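Local coordinates for glutathione S-transferase 1 (Ascaris suum, PDB 4Q5F), which conjugates reduced glutathione to a wide range of hydrophobic electrophiles and can also act as a glutathione peroxidase, at residues L26-V39 with S76-L89. Numbering follows the deposited sequence.
Sequences LGEGARLIFHQAGV and SAAIYRYLGRQFGL. With GSH (glutathione), chain E.
Tyr-80 lays its ring against the backbone of Gly-29 and Ala-30, with CE1 3.6 Å from Gly-29 CA, and so illustrates how a glycine, having no side chain, admits an aromatic ring between neighbouring helices. Because CG of Tyr-80 lies anti to the carbonyl carbon (chi1 -56°), the phenol extends toward the start of helix 27-37, where OH donates to Leu-26 O at 2.5 Å, on a lone pair in the carbonyl plane. In the tightly packed middle, buried Ile-33 forks over helix 76-86: CD1 rests on the backbone and CB of Tyr-80, while CG2 lies 3.7 Å from Leu-83 CB. One methyl of this leucine, CD2, sits over one face of the Phe-34 ring in a CH-pi contact, 4.0 Å from its centroid, and touches Ala-30 CB.

These helices run almost parallel, 6° apart, in the thioredoxin-like N-terminal domain of a sigma-class transferase. Leu-18 of strand 16-21 and Leu-66 of strand 65-68 lie against the pair, whereas Ile-33 and Tyr-80 touch Trp-167 of helix 167-182. At the start of helix 76-86, Ser-76 grips the gamma-glutamyl carboxylate of glutathione, N to O11 at 2.8 Å and OG to O12 at 2.6 Å, and Leu-26 CD1 packs on the ligand's CG1.

Toward the C-terminal ends the contact is more accessible to solvent but still close, Ala-37 CB lying 3.4 Å from Phe-87 CD2. Phe-87, partly exposed, meets Phe-34 obliquely, the planes at 52°, and takes Val-39 CG2 over one face, 3.8 Å from the centroid of the Phe-87 ring. Gly-38, with positive phi, closes helix 27-37 in a Schellman motif that turns Val-39 back onto this ring. Farther out, Leu-89 reaches the bent chain of Gln-36 through CD1 alone.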
ATOM      1  N   LEU B  26       8.570  -7.418  -8.122  1.00 19.03           N
ATOM      2  CA  LEU B  26       8.417  -6.152  -7.411  1.00 24.39           C
ATOM      3  C   LEU B  26       9.616  -5.236  -7.631  1.00 22.31           C
ATOM      4  O   LEU B  26       9.492  -4.012  -7.572  1.00 26.11           O
ATOM      5  CB  LEU B  26       8.245  -6.402  -5.910  1.00 29.20           C
ATOM      6  CG  LEU B  26       6.993  -7.155  -5.461  1.00 25.99           C
ATOM      7  CD1 LEU B  26       7.071  -7.448  -3.971  1.00 27.50           C
ATOM      8  CD2 LEU B  26       5.734  -6.367  -5.786  1.00 17.77           C
ATOM      9  N   GLY B  27      10.778  -5.831  -7.880  1.00 21.70           N
ATOM     10  CA  GLY B  27      12.001  -5.069  -8.049  1.00 22.31           C
ATOM     11  C   GLY B  27      12.002  -4.231  -9.313  1.00 20.25           C
ATOM     12  O   GLY B  27      12.573  -3.141  -9.344  1.00 20.73           O
ATOM     13  N   GLU B  28      11.356  -4.742 -10.357  1.00 22.93           N
ATOM     14  CA  GLU B  28      11.365  -4.103 -11.672  1.00 23.27           C
ATOM     15  C   GLU B  28      10.823  -2.679 -11.629  1.00 22.88           C
ATOM     16  O   GLU B  28      11.245  -1.822 -12.407  1.00 22.32           O
ATOM     17  CB  GLU B  28      10.539  -4.926 -12.662  1.00 21.43           C
ATOM     18  CG  GLU B  28      10.678  -4.487 -14.114  1.00 22.46           C
ATOM     19  CD  GLU B  28      12.096  -4.637 -14.639  1.00 29.97           C
ATOM     20  OE1 GLU B  28      12.851  -5.471 -14.095  1.00 22.20           O
ATOM     21  OE2 GLU B  28      12.454  -3.918 -15.595  1.00 23.07           O
ATOM     22  N   GLY B  29       9.874  -2.440 -10.731  1.00 24.35           N
ATOM     23  CA  GLY B  29       9.294  -1.121 -10.571  1.00 21.94           C
ATOM     24  C   GLY B  29      10.362  -0.074 -10.326  1.00 16.99           C
ATOM     25  O   GLY B  29      10.404   0.952 -11.002  1.00 17.88           O
ATOM     26  N   ALA B  30      11.240  -0.346  -9.365  1.00 16.39           N
ATOM     27  CA  ALA B  30      12.342   0.555  -9.048  1.00 18.32           C
ATOM     28  C   ALA B  30      13.277   0.730 -10.242  1.00 17.52           C
ATOM     29  O   ALA B  30      13.666   1.849 -10.571  1.00 20.13           O
ATOM     30  CB  ALA B  30      13.113   0.034  -7.847  1.00 19.56           C
ATOM     31  N   ARG B  31      13.639  -0.380 -10.882  1.00 16.42           N
ATOM     32  CA  ARG B  31      14.520  -0.351 -12.047  1.00 20.02           C
ATOM     33  C   ARG B  31      13.965   0.574 -13.120  1.00 22.45           C
ATOM     34  O   ARG B  31      14.684   1.414 -13.661  1.00 22.58           O
ATOM     35  CB  ARG B  31      14.688  -1.755 -12.630  1.00 18.63           C
ATOM     36  CG  ARG B  31      15.359  -2.752 -11.703  1.00 24.26           C
ATOM     37  CD  ARG B  31      15.376  -4.139 -12.318  1.00 21.70           C
ATOM     38  NE  ARG B  31      15.959  -5.134 -11.417  1.00 22.71           N
ATOM     39  CZ  ARG B  31      15.416  -6.313 -11.119  1.00 19.73           C
ATOM     40  NH1 ARG B  31      14.254  -6.689 -11.642  1.00 22.39           N
ATOM     41  NH2 ARG B  31      16.045  -7.130 -10.287  1.00 19.57           N
ATOM     42  N   LEU B  32      12.682   0.408 -13.421  1.00 21.38           N
ATOM     43  CA  LEU B  32      12.007   1.223 -14.423  1.00 18.96           C
ATOM     44  C   LEU B  32      12.077   2.705 -14.069  1.00 20.03           C
ATOM     45  O   LEU B  32      12.242   3.557 -14.941  1.00 20.40           O
ATOM     46  CB  LEU B  32      10.545   0.794 -14.547  1.00 22.34           C
ATOM     47  CG  LEU B  32      10.307  -0.527 -15.274  1.00 23.06           C
ATOM     48  CD1 LEU B  32       8.928  -1.074 -14.954  1.00 17.33           C
ATOM     49  CD2 LEU B  32      10.468  -0.336 -16.773  1.00 21.65           C
ATOM     50  N   ILE B  33      11.951   3.006 -12.783  1.00 18.74           N
ATOM     51  CA  ILE B  33      11.965   4.388 -12.322  1.00 21.82           C
ATOM     52  C   ILE B  33      13.362   4.996 -12.467  1.00 25.25           C
ATOM     53  O   ILE B  33      13.499   6.170 -12.809  1.00 26.60           O
ATOM     54  CB  ILE B  33      11.463   4.498 -10.866  1.00 19.24           C
ATOM     55  CG1 ILE B  33       9.997   4.067 -10.786  1.00 18.79           C
ATOM     56  CG2 ILE B  33      11.583   5.929 -10.352  1.00 20.96           C
ATOM     57  CD1 ILE B  33       9.508   3.761  -9.386  1.00 14.97           C
ATOM     58  N   PHE B  34      14.398   4.201 -12.207  1.00 22.27           N
ATOM     59  CA  PHE B  34      15.768   4.657 -12.419  1.00 22.75           C
ATOM     60  C   PHE B  34      16.009   4.967 -13.893  1.00 26.77           C
ATOM     61  O   PHE B  34      16.490   6.046 -14.241  1.00 21.38           O
ATOM     62  CB  PHE B  34      16.782   3.600 -11.978  1.00 18.59           C
ATOM     63  CG  PHE B  34      16.976   3.520 -10.493  1.00 20.15           C
ATOM     64  CD1 PHE B  34      17.435   4.614  -9.779  1.00 16.68           C
ATOM     65  CD2 PHE B  34      16.731   2.337  -9.816  1.00 14.96           C
ATOM     66  CE1 PHE B  34      17.625   4.538  -8.413  1.00 15.87           C
ATOM     67  CE2 PHE B  34      16.921   2.253  -8.451  1.00 17.34           C
ATOM     68  CZ  PHE B  34      17.368   3.354  -7.748  1.00 18.12           C
ATOM     69  N   HIS B  35      15.674   4.011 -14.752  1.00 23.84           N
ATOM     70  CA  HIS B  35      15.979   4.125 -16.172  1.00 27.44           C
ATOM     71  C   HIS B  35      15.231   5.274 -16.834  1.00 30.44           C
ATOM     72  O   HIS B  35      15.766   5.931 -17.724  1.00 32.56           O
ATOM     73  CB  HIS B  35      15.696   2.805 -16.887  1.00 20.14           C
ATOM     74  CG  HIS B  35      16.787   1.795 -16.722  1.00 25.57           C
ATOM     75  ND1 HIS B  35      16.713   0.754 -15.819  1.00 33.94           N
ATOM     76  CD2 HIS B  35      17.990   1.680 -17.328  1.00 23.51           C
ATOM     77  CE1 HIS B  35      17.818   0.037 -15.887  1.00 31.99           C
ATOM     78  NE2 HIS B  35      18.611   0.575 -16.795  1.00 27.91           N
ATOM     79  N   GLN B  36      14.001   5.523 -16.399  1.00 26.68           N
ATOM     80  CA  GLN B  36      13.240   6.651 -16.920  1.00 24.05           C
ATOM     81  C   GLN B  36      13.975   7.946 -16.611  1.00 26.70           C
ATOM     82  O   GLN B  36      14.165   8.794 -17.483  1.00 27.72           O
ATOM     83  CB  GLN B  36      11.840   6.697 -16.304  1.00 24.39           C
ATOM     84  CG  GLN B  36      11.034   7.944 -16.666  1.00 21.36           C
ATOM     85  CD  GLN B  36      10.881   8.133 -18.161  1.00 26.67           C
ATOM     86  OE1 GLN B  36      11.074   7.201 -18.942  1.00 29.66           O
ATOM     87  NE2 GLN B  36      10.530   9.344 -18.570  1.00 24.32           N
ATOM     88  N   ALA B  37      14.391   8.083 -15.358  1.00 24.71           N
ATOM     89  CA  ALA B  37      15.056   9.287 -14.886  1.00 23.99           C
ATOM     90  C   ALA B  37      16.502   9.372 -15.375  1.00 26.02           C
ATOM     91  O   ALA B  37      17.137  10.421 -15.277  1.00 30.98           O
ATOM     92  CB  ALA B  37      15.010   9.330 -13.372  1.00 19.48           C
ATOM     93  N   GLY B  38      17.020   8.265 -15.898  1.00 29.26           N
ATOM     94  CA  GLY B  38      18.390   8.218 -16.372  1.00 23.32           C
ATOM     95  C   GLY B  38      19.382   8.301 -15.227  1.00 24.89           C
ATOM     96  O   GLY B  38      20.493   8.805 -15.389  1.00 34.94           O
ATOM     97  N   VAL B  39      18.971   7.811 -14.060  1.00 22.46           N
ATOM     98  CA  VAL B  39      19.819   7.811 -12.873  1.00 24.19           C
ATOM     99  C   VAL B  39      20.485   6.449 -12.716  1.00 27.68           C
ATOM    100  O   VAL B  39      19.818   5.416 -12.721  1.00 28.34           O
ATOM    101  CB  VAL B  39      19.002   8.149 -11.603  1.00 18.49           C
ATOM    102  CG1 VAL B  39      19.875   8.061 -10.340  1.00 16.63           C
ATOM    103  CG2 VAL B  39      18.350   9.527 -11.752  1.00 19.51           C
ATOM    104  N   SER B  76       8.488  -2.258  -1.415  1.00 15.28           N
ATOM    105  CA  SER B  76       8.536  -1.789  -2.801  1.00 14.16           C
ATOM    106  C   SER B  76       7.828  -0.454  -3.052  1.00 20.03           C
ATOM    107  O   SER B  76       8.391   0.443  -3.680  1.00 16.94           O
ATOM    108  CB  SER B  76       7.935  -2.856  -3.719  1.00 19.66           C
ATOM    109  OG  SER B  76       6.592  -3.133  -3.362  1.00 21.03           O
ATOM    110  N   ALA B  77       6.590  -0.327  -2.582  1.00 16.81           N
ATOM    111  CA  ALA B  77       5.810   0.880  -2.838  1.00 18.62           C
ATOM    112  C   ALA B  77       6.478   2.109  -2.217  1.00 20.97           C
ATOM    113  O   ALA B  77       6.475   3.192  -2.806  1.00 14.46           O
ATOM    114  CB  ALA B  77       4.390   0.722  -2.320  1.00 10.73           C
ATOM    115  N   ALA B  78       7.052   1.936  -1.032  1.00 15.46           N
ATOM    116  CA  ALA B  78       7.792   3.012  -0.387  1.00 19.73           C
ATOM    117  C   ALA B  78       9.019   3.355  -1.225  1.00 19.62           C
ATOM    118  O   ALA B  78       9.417   4.515  -1.313  1.00 19.98           O
ATOM    119  CB  ALA B  78       8.204   2.608   1.020  1.00 12.38           C
ATOM    120  N   ILE B  79       9.611   2.336  -1.843  1.00 18.36           N
ATOM    121  CA  ILE B  79      10.772   2.531  -2.705  1.00 17.30           C
ATOM    122  C   ILE B  79      10.380   3.284  -3.974  1.00 19.08           C
ATOM    123  O   ILE B  79      11.072   4.215  -4.385  1.00 19.13           O
ATOM    124  CB  ILE B  79      11.441   1.183  -3.069  1.00 16.38           C
ATOM    125  CG1 ILE B  79      12.033   0.540  -1.814  1.00 18.05           C
ATOM    126  CG2 ILE B  79      12.534   1.379  -4.119  1.00 15.58           C
ATOM    127  CD1 ILE B  79      12.472  -0.899  -1.998  1.00 17.50           C
ATOM    128  N   TYR B  80       9.275   2.876  -4.595  1.00 18.18           N
ATOM    129  CA  TYR B  80       8.782   3.543  -5.795  1.00 16.39           C
ATOM    130  C   TYR B  80       8.570   5.028  -5.527  1.00 18.92           C
ATOM    131  O   TYR B  80       9.023   5.881  -6.289  1.00 17.41           O
ATOM    132  CB  TYR B  80       7.449   2.945  -6.251  1.00 17.65           C
ATOM    133  CG  TYR B  80       7.443   1.455  -6.517  1.00 21.91           C
ATOM    134  CD1 TYR B  80       8.608   0.774  -6.843  1.00 18.50           C
ATOM    135  CD2 TYR B  80       6.257   0.732  -6.456  1.00 17.32           C
ATOM    136  CE1 TYR B  80       8.592  -0.589  -7.091  1.00 15.49           C
ATOM    137  CE2 TYR B  80       6.233  -0.625  -6.700  1.00 12.89           C
ATOM    138  CZ  TYR B  80       7.401  -1.279  -7.019  1.00 17.38           C
ATOM    139  OH  TYR B  80       7.374  -2.631  -7.262  1.00 20.76           O
ATOM    140  N   ARG B  81       7.870   5.322  -4.436  1.00 15.39           N
ATOM    141  CA  ARG B  81       7.494   6.688  -4.102  1.00 19.53           C
ATOM    142  C   ARG B  81       8.719   7.535  -3.782  1.00 23.21           C
ATOM    143  O   ARG B  81       8.806   8.698  -4.183  1.00 20.24           O
ATOM    144  CB  ARG B  81       6.533   6.691  -2.910  1.00 19.05           C
ATOM    145  CG  ARG B  81       5.973   8.069  -2.573  1.00 16.08           C
ATOM    146  CD  ARG B  81       4.880   8.000  -1.514  1.00 15.79           C
ATOM    147  NE  ARG B  81       3.839   7.029  -1.858  1.00 20.95           N
ATOM    148  CZ  ARG B  81       3.739   5.801  -1.352  1.00 17.42           C
ATOM    149  NH1 ARG B  81       4.608   5.357  -0.449  1.00 16.93           N
ATOM    150  NH2 ARG B  81       2.754   5.008  -1.747  1.00 20.97           N
ATOM    151  N   TYR B  82       9.663   6.949  -3.054  1.00 13.83           N
ATOM    152  CA  TYR B  82      10.879   7.659  -2.686  1.00 21.47           C
ATOM    153  C   TYR B  82      11.662   8.047  -3.935  1.00 24.74           C
ATOM    154  O   TYR B  82      12.078   9.195  -4.087  1.00 23.60           O
ATOM    155  CB  TYR B  82      11.752   6.805  -1.766  1.00 21.58           C
ATOM    156  CG  TYR B  82      13.070   7.458  -1.429  1.00 20.52           C
ATOM    157  CD1 TYR B  82      13.150   8.442  -0.452  1.00 26.49           C
ATOM    158  CD2 TYR B  82      14.235   7.099  -2.093  1.00 16.67           C
ATOM    159  CE1 TYR B  82      14.355   9.047  -0.145  1.00 29.38           C
ATOM    160  CE2 TYR B  82      15.444   7.697  -1.793  1.00 26.05           C
ATOM    161  CZ  TYR B  82      15.497   8.670  -0.818  1.00 26.93           C
ATOM    162  OH  TYR B  82      16.696   9.271  -0.513  1.00 28.31           O
ATOM    163  N   LEU B  83      11.857   7.084  -4.828  1.00 18.50           N
ATOM    164  CA  LEU B  83      12.535   7.338  -6.093  1.00 20.89           C
ATOM    165  C   LEU B  83      11.758   8.339  -6.936  1.00 24.86           C
ATOM    166  O   LEU B  83      12.339   9.241  -7.539  1.00 25.21           O
ATOM    167  CB  LEU B  83      12.704   6.032  -6.872  1.00 16.79           C
ATOM    168  CG  LEU B  83      13.959   5.209  -6.574  1.00 20.22           C
ATOM    169  CD1 LEU B  83      14.280   5.192  -5.095  1.00 27.51           C
ATOM    170  CD2 LEU B  83      13.792   3.787  -7.089  1.00 16.32           C
ATOM    171  N   GLY B  84      10.443   8.168  -6.979  1.00 22.20           N
ATOM    172  CA  GLY B  84       9.586   9.024  -7.775  1.00 21.10           C
ATOM    173  C   GLY B  84       9.707  10.483  -7.389  1.00 24.48           C
ATOM    174  O   GLY B  84       9.833  11.354  -8.250  1.00 23.56           O
ATOM    175  N   ARG B  85       9.668  10.747  -6.087  1.00 20.56           N
ATOM    176  CA  ARG B  85       9.760  12.109  -5.577  1.00 18.36           C
ATOM    177  C   ARG B  85      11.152  12.689  -5.790  1.00 25.94           C
ATOM    178  O   ARG B  85      11.296  13.867  -6.116  1.00 34.82           O
ATOM    179  CB  ARG B  85       9.387  12.136  -4.095  1.00 17.29           C
ATOM    180  CG  ARG B  85       7.896  11.991  -3.862  1.00 24.27           C
ATOM    181  CD  ARG B  85       7.561  11.506  -2.465  1.00 33.88           C
ATOM    182  NE  ARG B  85       7.776  12.534  -1.451  1.00 46.36           N
ATOM    183  CZ  ARG B  85       7.061  12.653  -0.333  1.00 55.11           C
ATOM    184  NH1 ARG B  85       6.066  11.810  -0.072  1.00 39.20           N
ATOM    185  NH2 ARG B  85       7.336  13.623   0.529  1.00 45.61           N
ATOM    186  N   GLN B  86      12.172  11.857  -5.611  1.00 25.46           N
ATOM    187  CA  GLN B  86      13.550  12.280  -5.833  1.00 23.06           C
ATOM    188  C   GLN B  86      13.777  12.704  -7.279  1.00 25.82           C
ATOM    189  O   GLN B  86      14.570  13.608  -7.544  1.00 31.54           O
ATOM    190  CB  GLN B  86      14.520  11.149  -5.476  1.00 22.45           C
ATOM    191  CG  GLN B  86      14.716  10.936  -3.983  1.00 25.92           C
ATOM    192  CD  GLN B  86      15.359  12.127  -3.303  1.00 33.70           C
ATOM    193  OE1 GLN B  86      16.278  12.744  -3.841  1.00 37.86           O
ATOM    194  NE2 GLN B  86      14.874  12.460  -2.112  1.00 25.58           N
ATOM    195  N   PHE B  87      13.078  12.055  -8.208  1.00 18.96           N
ATOM    196  CA  PHE B  87      13.327  12.251  -9.637  1.00 18.83           C
ATOM    197  C   PHE B  87      12.244  13.076 -10.333  1.00 21.77           C
ATOM    198  O   PHE B  87      12.213  13.154 -11.561  1.00 25.41           O
ATOM    199  CB  PHE B  87      13.456  10.898 -10.347  1.00 18.35           C
ATOM    200  CG  PHE B  87      14.511   9.993  -9.765  1.00 17.87           C
ATOM    201  CD1 PHE B  87      15.500  10.489  -8.927  1.00 22.57           C
ATOM    202  CD2 PHE B  87      14.516   8.642 -10.067  1.00 17.91           C
ATOM    203  CE1 PHE B  87      16.465   9.651  -8.399  1.00 17.81           C
ATOM    204  CE2 PHE B  87      15.479   7.801  -9.541  1.00 21.77           C
ATOM    205  CZ  PHE B  87      16.454   8.306  -8.707  1.00 20.65           C
ATOM    206  N   GLY B  88      11.356  13.688  -9.555  1.00 25.59           N
ATOM    207  CA  GLY B  88      10.298  14.505 -10.120  1.00 18.05           C
ATOM    208  C   GLY B  88       9.333  13.716 -10.987  1.00 25.26           C
ATOM    209  O   GLY B  88       8.838  14.222 -11.995  1.00 26.07           O
ATOM    210  N   LEU B  89       9.069  12.473 -10.592  1.00 22.74           N
ATOM    211  CA  LEU B  89       8.122  11.608 -11.292  1.00 28.57           C
ATOM    212  C   LEU B  89       6.980  11.221 -10.359  1.00 22.57           C
ATOM    213  O   LEU B  89       6.449  10.112 -10.437  1.00 23.95           O
ATOM    214  CB  LEU B  89       8.828  10.344 -11.794  1.00 24.22           C
ATOM    215  CG  LEU B  89       9.860  10.532 -12.905  1.00 26.07           C
ATOM    216  CD1 LEU B  89      10.685   9.269 -13.080  1.00 25.53           C
ATOM    217  CD2 LEU B  89       9.168  10.902 -14.206  1.00 29.23           C
TER
HETATM  218  N1  GSH E 301       5.121  -6.006   0.777  1.00 14.84           N
HETATM  219  CA1 GSH E 301       6.419  -6.307   0.289  1.00 22.11           C
HETATM  220  C1  GSH E 301       6.823  -5.272  -0.738  1.00 21.32           C
HETATM  221  O11 GSH E 301       8.036  -4.985  -0.906  1.00 20.73           O
HETATM  222  O12 GSH E 301       5.945  -4.694  -1.429  1.00 17.67           O
HETATM  223  CB1 GSH E 301       6.415  -7.687  -0.348  1.00 18.57           C
HETATM  224  CG1 GSH E 301       7.852  -8.117  -0.670  1.00 21.47           C
HETATM  225  CD1 GSH E 301       7.924  -9.607  -1.034  1.00 24.56           C
HETATM  226  OE1 GSH E 301       6.951 -10.313  -0.882  1.00 32.61           O
HETATM  227  N2  GSH E 301       9.156 -10.151  -1.553  1.00 27.76           N
HETATM  228  CA2 GSH E 301       9.287 -11.534  -1.904  1.00 24.74           C
HETATM  229  C2  GSH E 301      10.412 -12.151  -1.087  1.00 22.91           C
HETATM  230  O2  GSH E 301      11.268 -11.434  -0.593  1.00 20.64           O
HETATM  231  CB2 GSH E 301       9.643 -11.671  -3.359  1.00 24.20           C
HETATM  232  SG2 GSH E 301       8.390 -10.934  -4.360  1.00 41.63           S
HETATM  233  N3  GSH E 301      10.473 -13.586  -0.916  1.00 24.08           N
HETATM  234  CA3 GSH E 301      11.531 -14.189  -0.149  1.00 24.94           C
HETATM  235  C3  GSH E 301      11.077 -14.390   1.295  1.00 29.99           C
HETATM  236  O31 GSH E 301      10.018 -13.848   1.701  1.00 34.35           O
HETATM  237  O32 GSH E 301      11.767 -15.098   2.074  1.00 31.26           O